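Local coordinates for protein rusticyanin (Thiobacillus ferrooxidans, PDB 2CAL) that carries electrons from cytochrome c552 to the A-type oxidase in the periplasm, using a single bound copper ion, at residues P49-E54 with A143-F148; A43-F48 with I76-G81. The protein carries 1 engineered substitution. All coordinates share one frame; numbering follows the deposited sequence.

Contact 1 of 2, residues P49-E54 with A143-F148; sequences PFPSFE and AATGMF. With CU1 (copper (I) ion), chain B.
One face of the Phe-53 ring is taken by Met-147, whose CE stands 3.9 Å from the ring centroid and 17° off the ring normal, a CH-pi contact. SD lies above the same face at a centroid distance of 4.8 Å, so the whole thioether forms a Met-aromatic pair, and CG lies over it too, 3.7 Å from Phe-53 CE2. Near the ring plane, the edge faces the backbone N of Phe-148; Phe-86 meets the ring edge-to-face and Tyr-135 packs on it. Within 49-54, Pro-51 CB sits 3.9 Å above the Phe-50 ring plane, over its centre. With CG anti to the backbone N (chi1 -166°) and the chain extended beyond it, Met-147 runs across Phe-53 at about a right angle and delivers SD to the copper ion at 2.5 Å. His-84 and Cys-137 complete the metal site. Pro-51, reached through a cis peptide bond, backs the same ligand: its CB is 3.8 Å from Met-147 SD. Farther along, Pro-51 CG meets Thr-145 OG1 at 3.4 Å, while that hydroxyl is hydrogen-bonded to Gly-141 and Met-142, the latter an engineered residue. An alanine at Phe-53 would strip the aromatic face from Met-147 CE and CG, and the thioether would probably be freer to turn about its bond to copper. Gly-146 has a positive phi (115°), at which a side chain would jam against the preceding carbonyl. Strand 53-55 belongs to one sheet of this cupredoxin sandwich and strand 148-153 to the other, so the contact joins the two sheets at the copper-bearing end.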
ATOM      1  N   PRO A  49      -5.194  13.300  -3.560  1.00 18.16           N
ATOM      2  CA  PRO A  49      -3.953  14.042  -3.674  1.00 19.80           C
ATOM      3  C   PRO A  49      -2.797  13.197  -4.180  1.00 17.40           C
ATOM      4  O   PRO A  49      -2.477  12.092  -3.778  1.00 18.11           O
ATOM      5  CB  PRO A  49      -3.706  14.521  -2.227  1.00 23.10           C
ATOM      6  CG  PRO A  49      -5.035  14.525  -1.564  1.00 22.06           C
ATOM      7  CD  PRO A  49      -5.765  13.380  -2.201  1.00 20.18           C
ATOM      8  N   PHE A  50      -2.092  13.814  -5.141  1.00 19.46           N
ATOM      9  CA  PHE A  50      -0.865  13.248  -5.652  1.00 17.13           C
ATOM     10  C   PHE A  50       0.340  13.765  -4.845  1.00 15.76           C
ATOM     11  O   PHE A  50       0.465  14.979  -4.704  1.00 17.00           O
ATOM     12  CB  PHE A  50      -0.564  13.602  -7.132  1.00 19.26           C
ATOM     13  CG  PHE A  50       0.707  13.036  -7.740  1.00 18.94           C
ATOM     14  CD1 PHE A  50       1.889  13.789  -7.710  1.00 19.22           C
ATOM     15  CD2 PHE A  50       0.872  11.815  -8.395  1.00 19.52           C
ATOM     16  CE1 PHE A  50       3.098  13.392  -8.211  1.00 20.33           C
ATOM     17  CE2 PHE A  50       2.106  11.375  -8.873  1.00 19.92           C
ATOM     18  CZ  PHE A  50       3.217  12.139  -8.804  1.00 20.66           C
ATOM     19  N   PRO A  51       1.299  12.928  -4.465  1.00 14.96           N
ATOM     20  CA  PRO A  51       1.310  11.476  -4.466  1.00 13.81           C
ATOM     21  C   PRO A  51       0.857  10.908  -3.143  1.00 13.65           C
ATOM     22  O   PRO A  51       1.249  11.342  -2.059  1.00 17.75           O
ATOM     23  CB  PRO A  51       2.803  11.148  -4.726  1.00 15.01           C
ATOM     24  CG  PRO A  51       3.494  12.216  -3.934  1.00 16.61           C
ATOM     25  CD  PRO A  51       2.633  13.441  -4.007  1.00 15.53           C
ATOM     26  N   SER A  52       0.041   9.863  -3.178  1.00 13.33           N
ATOM     27  CA  SER A  52      -0.507   9.260  -1.950  1.00 13.04           C
ATOM     28  C   SER A  52      -0.966   7.853  -2.230  1.00 12.09           C
ATOM     29  O   SER A  52      -1.209   7.429  -3.369  1.00 12.00           O
ATOM     30  CB  SER A  52      -1.662  10.066  -1.377  1.00 15.32           C
ATOM     31  OG  SER A  52      -2.833   9.974  -2.234  1.00 15.31           O
ATOM     32  N   PHE A  53      -1.108   7.074  -1.154  1.00 11.85           N
ATOM     33  CA  PHE A  53      -1.801   5.802  -1.136  1.00 11.67           C
ATOM     34  C   PHE A  53      -3.210   5.973  -0.530  1.00 11.27           C
ATOM     35  O   PHE A  53      -3.326   6.730   0.452  1.00 13.27           O
ATOM     36  CB  PHE A  53      -1.069   4.772  -0.258  1.00 11.77           C
ATOM     37  CG  PHE A  53       0.318   4.379  -0.727  1.00 11.28           C
ATOM     38  CD1 PHE A  53       0.472   3.492  -1.782  1.00 11.83           C
ATOM     39  CD2 PHE A  53       1.453   4.889  -0.092  1.00 12.27           C
ATOM     40  CE1 PHE A  53       1.757   3.069  -2.155  1.00 12.29           C
ATOM     41  CE2 PHE A  53       2.718   4.463  -0.435  1.00 11.96           C
ATOM     42  CZ  PHE A  53       2.859   3.551  -1.469  1.00 11.67           C
ATOM     43  N   GLU A  54      -4.165   5.250  -1.078  1.00 10.97           N
ATOM     44  CA  GLU A  54      -5.487   5.184  -0.465  1.00 11.24           C
ATOM     45  C   GLU A  54      -5.698   3.752   0.041  1.00 11.14           C
ATOM     46  O   GLU A  54      -5.434   2.755  -0.656  1.00 12.11           O
ATOM     47  CB  GLU A  54      -6.583   5.583  -1.460  1.00 11.80           C
ATOM     48  CG  GLU A  54      -6.736   7.105  -1.608  1.00 13.07           C
ATOM     49  CD  GLU A  54      -5.509   7.765  -2.228  1.00 11.44           C
ATOM     50  OE1 GLU A  54      -5.142   7.480  -3.388  1.00 12.40           O
ATOM     51  OE2 GLU A  54      -4.986   8.615  -1.476  1.00 13.06           O
ATOM     52  N   ALA A 143       8.113   9.509  -1.875  1.00 13.06           N
ATOM     53  CA  ALA A 143       8.071   9.458  -0.396  1.00 13.58           C
ATOM     54  C   ALA A 143       8.468  10.787   0.204  1.00 13.09           C
ATOM     55  O   ALA A 143       7.906  11.174   1.218  1.00 13.79           O
ATOM     56  CB  ALA A 143       8.966   8.315   0.053  1.00 13.60           C
ATOM     57  N   ALA A 144       9.410  11.502  -0.387  1.00 13.55           N
ATOM     58  CA  ALA A 144       9.856  12.806   0.063  1.00 14.31           C
ATOM     59  C   ALA A 144       8.763  13.827   0.015  1.00 14.57           C
ATOM     60  O   ALA A 144       8.788  14.807   0.736  1.00 17.27           O
ATOM     61  CB  ALA A 144      11.030  13.260  -0.822  1.00 16.91           C
ATOM     62  N   THR A 145       7.755  13.593  -0.852  1.00 13.86           N
ATOM     63  CA  THR A 145       6.643  14.520  -1.001  1.00 16.37           C
ATOM     64  C   THR A 145       5.337  13.928  -0.485  1.00 16.33           C
ATOM     65  O   THR A 145       4.263  14.429  -0.802  1.00 18.25           O
ATOM     66  CB  THR A 145       6.501  15.022  -2.451  1.00 18.20           C
ATOM     67  OG1 THR A 145       6.361  13.951  -3.376  1.00 19.70           O
ATOM     68  CG2 THR A 145       7.760  15.753  -2.881  1.00 22.10           C
ATOM     69  N   GLY A 146       5.434  12.867   0.340  1.00 15.85           N
ATOM     70  CA  GLY A 146       4.310  12.460   1.181  1.00 15.27           C
ATOM     71  C   GLY A 146       3.728  11.114   0.850  1.00 12.96           C
ATOM     72  O   GLY A 146       2.713  10.745   1.474  1.00 13.77           O
ATOM     73  N   MET A 147       4.296  10.347  -0.083  1.00 12.09           N
ATOM     74  CA  MET A 147       3.695   9.070  -0.448  1.00 12.08           C
ATOM     75  C   MET A 147       4.175   7.914   0.438  1.00 11.91           C
ATOM     76  O   MET A 147       5.041   7.086   0.120  1.00 11.86           O
ATOM     77  CB  MET A 147       3.942   8.742  -1.917  1.00 12.69           C
ATOM     78  CG  MET A 147       3.053   7.599  -2.402  1.00 13.64           C
ATOM     79  SD  MET A 147       3.069   7.398  -4.206  1.00 12.46           S
ATOM     80  CE  MET A 147       1.839   6.052  -4.395  1.00 15.53           C
ATOM     81  N   PHE A 148       3.589   7.919   1.651  1.00 12.34           N
ATOM     82  CA  PHE A 148       3.913   6.920   2.682  1.00 11.62           C
ATOM     83  C   PHE A 148       2.827   6.989   3.743  1.00 11.56           C
ATOM     84  O   PHE A 148       2.188   8.035   3.914  1.00 12.51           O
ATOM     85  CB  PHE A 148       5.321   7.143   3.319  1.00 12.04           C
ATOM     86  CG  PHE A 148       5.439   8.391   4.164  1.00 12.69           C
ATOM     87  CD1 PHE A 148       5.857   9.591   3.551  1.00 13.83           C
ATOM     88  CD2 PHE A 148       5.135   8.432   5.513  1.00 14.53           C
ATOM     89  CE1 PHE A 148       5.948  10.734   4.298  1.00 16.52           C
ATOM     90  CE2 PHE A 148       5.257   9.583   6.268  1.00 16.31           C
ATOM     91  CZ  PHE A 148       5.645  10.737   5.641  1.00 18.30           C
TER
HETATM   92 CU   CU1 B1156       4.677   6.394  -5.839  0.75 15.04          CU

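Contact 2 of 2, residues A43-F48 with I76-G81; sequences AVLPGF and INTNKG
Thr-78 turns its side chain into the backbone of Ala-43 and Val-44, beside the parallel neighbouring strands 36-43 and 70-77 of the cupredoxin fold. From CB, 4.0 Å from Ala-43 O, the side chain divides. Its methyl branch, CG2, comes to 4.1 Å from Leu-45 CD2. Its hydroxyl branch sits between the backbone N and the carbonyl carbon (chi1 46°), which aims OG1 at Ala-43 O, to which it donates a hydrogen bond of 2.9 Å. That donor stands 53° out of the carbonyl plane, so the approach is from above. OG1 is also 3.1 Å from Val-44 O, and the Leu-45 methyl CD2 packs against it. The backbone N of Thr-78 adds a weak bond to Ala-43 O, so one carbonyl is gripped twice by the same residue. One step back, Ala-43 N donates a nearly straight bond to Ile-76 O, with an N-H...O angle of 159°, tying the two parallel strands together here. Leu-45 to Phe-48 then form a type II turn, closed by Phe-48 N to Leu-45 O at 3.0 Å, with Gly-47 at the position that favours positive phi. Val-14 of helix 11-18 touches Thr-78, and Leu-18 touches Leu-45, so the helix borders this loop junction. On the copper side, Ala-43 and Asn-77 both touch the ligand His-84. Beyond the hydroxyl grip, what remains is van der Waals packing between two side chains that cross at a slant: Val-44 CB lies 3.7 Å from Asn-79 CG, the amide carbon.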
ATOM      1  N   ALA A  43      -2.468   3.172  -5.333  1.00 11.12           N
ATOM      2  CA  ALA A  43      -1.654   4.366  -5.592  1.00 11.66           C
ATOM      3  C   ALA A  43      -2.474   5.428  -6.356  1.00 11.48           C
ATOM      4  O   ALA A  43      -2.779   5.193  -7.535  1.00 12.65           O
ATOM      5  CB  ALA A  43      -0.423   3.979  -6.395  1.00 12.87           C
ATOM      6  N   VAL A  44      -2.803   6.512  -5.704  1.00 11.92           N
ATOM      7  CA  VAL A  44      -3.468   7.700  -6.230  1.00 12.37           C
ATOM      8  C   VAL A  44      -4.758   7.287  -6.978  1.00 12.14           C
ATOM      9  O   VAL A  44      -4.875   7.258  -8.208  1.00 13.53           O
ATOM     10  CB  VAL A  44      -2.594   8.584  -7.151  1.00 12.27           C
ATOM     11  CG1 VAL A  44      -3.236   9.947  -7.372  1.00 15.30           C
ATOM     12  CG2 VAL A  44      -1.191   8.778  -6.567  1.00 13.37           C
ATOM     13  N   LEU A  45      -5.771   6.950  -6.201  1.00 12.51           N
ATOM     14  CA  LEU A  45      -7.098   6.768  -6.789  1.00 12.77           C
ATOM     15  C   LEU A  45      -7.517   8.107  -7.401  1.00 12.91           C
ATOM     16  O   LEU A  45      -7.135   9.181  -6.917  1.00 12.79           O
ATOM     17  CB  LEU A  45      -8.125   6.340  -5.743  1.00 12.28           C
ATOM     18  CG  LEU A  45      -7.981   4.947  -5.163  1.00 12.72           C
ATOM     19  CD1 LEU A  45      -9.023   4.674  -4.084  1.00 16.23           C
ATOM     20  CD2 LEU A  45      -8.102   3.911  -6.279  1.00 14.18           C
ATOM     21  N   PRO A  46      -8.331   8.040  -8.466  1.00 14.33           N
ATOM     22  CA  PRO A  46      -8.815   9.291  -9.112  1.00 16.56           C
ATOM     23  C   PRO A  46      -9.339  10.332  -8.134  1.00 15.18           C
ATOM     24  O   PRO A  46     -10.207  10.064  -7.320  1.00 15.74           O
ATOM     25  CB  PRO A  46      -9.950   8.805 -10.021  1.00 19.73           C
ATOM     26  CG  PRO A  46      -9.503   7.402 -10.372  1.00 20.41           C
ATOM     27  CD  PRO A  46      -8.785   6.828  -9.166  1.00 16.40           C
ATOM     28  N   GLY A  47      -8.762  11.528  -8.269  1.00 15.74           N
ATOM     29  CA  GLY A  47      -9.153  12.689  -7.496  1.00 15.31           C
ATOM     30  C   GLY A  47      -8.486  12.832  -6.140  1.00 13.47           C
ATOM     31  O   GLY A  47      -8.657  13.859  -5.506  1.00 13.70           O
ATOM     32  N   PHE A  48      -7.752  11.801  -5.693  1.00 12.68           N
ATOM     33  CA  PHE A  48      -7.033  11.950  -4.420  1.00 13.54           C
ATOM     34  C   PHE A  48      -5.706  12.688  -4.627  1.00 14.81           C
ATOM     35  O   PHE A  48      -5.187  12.713  -5.746  1.00 15.31           O
ATOM     36  CB  PHE A  48      -6.780  10.561  -3.788  1.00 14.06           C
ATOM     37  CG  PHE A  48      -8.004   9.993  -3.077  1.00 12.97           C
ATOM     38  CD1 PHE A  48      -8.112  10.186  -1.704  1.00 14.38           C
ATOM     39  CD2 PHE A  48      -8.994   9.323  -3.748  1.00 12.84           C
ATOM     40  CE1 PHE A  48      -9.190   9.637  -1.012  1.00 15.09           C
ATOM     41  CE2 PHE A  48     -10.063   8.748  -3.043  1.00 14.03           C
ATOM     42  CZ  PHE A  48     -10.164   8.928  -1.686  1.00 14.61           C
ATOM     43  N   ILE A  76      -2.776  -2.046  -5.859  1.00 10.95           N
ATOM     44  CA  ILE A  76      -3.259  -1.667  -7.189  1.00 10.70           C
ATOM     45  C   ILE A  76      -2.694  -0.319  -7.573  1.00 10.71           C
ATOM     46  O   ILE A  76      -2.802   0.621  -6.809  1.00 11.55           O
ATOM     47  CB  ILE A  76      -4.824  -1.620  -7.188  1.00 11.93           C
ATOM     48  CG1 ILE A  76      -5.477  -2.870  -6.598  1.00 12.11           C
ATOM     49  CG2 ILE A  76      -5.313  -1.316  -8.600  1.00 12.91           C
ATOM     50  CD1 ILE A  76      -6.904  -2.632  -6.180  1.00 15.90           C
ATOM     51  N   ASN A  77      -2.117  -0.226  -8.765  1.00 11.31           N
ATOM     52  CA  ASN A  77      -1.649   1.076  -9.236  1.00 11.86           C
ATOM     53  C   ASN A  77      -2.652   1.680 -10.216  1.00 11.89           C
ATOM     54  O   ASN A  77      -2.703   1.258 -11.383  1.00 12.38           O
ATOM     55  CB  ASN A  77      -0.283   0.972  -9.916  1.00 11.82           C
ATOM     56  CG  ASN A  77       0.215   2.264 -10.482  1.00 11.97           C
ATOM     57  OD1 ASN A  77       1.059   2.270 -11.442  1.00 15.33           O
ATOM     58  ND2 ASN A  77      -0.265   3.376 -10.003  1.00 11.39           N
ATOM     59  N   THR A  78      -3.391   2.680  -9.763  1.00 12.80           N
ATOM     60  CA  THR A  78      -4.361   3.371 -10.601  1.00 13.09           C
ATOM     61  C   THR A  78      -3.845   4.682 -11.191  1.00 15.66           C
ATOM     62  O   THR A  78      -4.601   5.398 -11.839  1.00 18.95           O
ATOM     63  CB  THR A  78      -5.672   3.657  -9.788  1.00 13.80           C
ATOM     64  OG1 THR A  78      -5.368   4.195  -8.483  1.00 15.98           O
ATOM     65  CG2 THR A  78      -6.395   2.317  -9.617  1.00 16.38           C
ATOM     66  N   ASN A  79      -2.588   5.046 -10.993  1.00 13.77           N
ATOM     67  CA  ASN A  79      -2.109   6.385 -11.380  1.00 13.93           C
ATOM     68  C   ASN A  79      -1.451   6.376 -12.741  1.00 13.39           C
ATOM     69  O   ASN A  79      -0.367   5.860 -12.935  1.00 13.60           O
ATOM     70  CB  ASN A  79      -1.158   6.875 -10.295  1.00 15.12           C
ATOM     71  CG  ASN A  79      -0.859   8.332 -10.384  1.00 14.62           C
ATOM     72  OD1 ASN A  79      -1.623   9.192 -10.891  1.00 21.60           O
ATOM     73  ND2 ASN A  79       0.299   8.688  -9.943  1.00 15.93           N
ATOM     74  N   LYS A  80      -2.190   6.947 -13.718  1.00 16.71           N
ATOM     75  CA  LYS A  80      -1.679   6.935 -15.103  1.00 16.17           C
ATOM     76  C   LYS A  80      -0.339   7.650 -15.219  1.00 16.08           C
ATOM     77  O   LYS A  80      -0.135   8.685 -14.595  1.00 18.50           O
ATOM     78  CB  LYS A  80      -2.729   7.520 -16.032  1.00 19.61           C
ATOM     79  CG  LYS A  80      -3.989   6.627 -16.133  1.00 24.78           C
ATOM     80  CD  LYS A  80      -5.016   7.088 -17.151  1.00 33.27           C
ATOM     81  CE  LYS A  80      -6.219   6.163 -17.303  1.00 43.36           C
ATOM     82  NZ  LYS A  80      -7.397   6.835 -17.964  1.00 52.46           N
ATOM     83  N   GLY A  81       0.552   6.995 -15.964  1.00 15.47           N
ATOM     84  CA  GLY A  81       1.905   7.517 -16.177  1.00 15.10           C
ATOM     85  C   GLY A  81       2.958   7.172 -15.158  1.00 15.67           C
ATOM     86  O   GLY A  81       4.102   7.550 -15.380  1.00 16.75           O
TER

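Overall arrangement
Contact 2 is largely buried, though Pro-46 is exposed, whereas contact 1 is partly buried, with Thr-145 exposed to solvent. Both reach the same sheet, and their centres lie 11 Å apart. Contact 1 crosses between the two sheets and relies on an aromatic face, a thioether and a metal bond; contact 2 stays within neighbouring strands of one sheet and their loops, and is tied by main-chain carbonyls and a hydroxyl. They meet directly: Ser-52 O lies 3.0 Å from Val-44 N, a probable hydrogen bond, and Glu-54 OE1 probably accepts one from Leu-45 N. His-84 is shared, as a copper partner of Met-147 and as a neighbour of Ala-43.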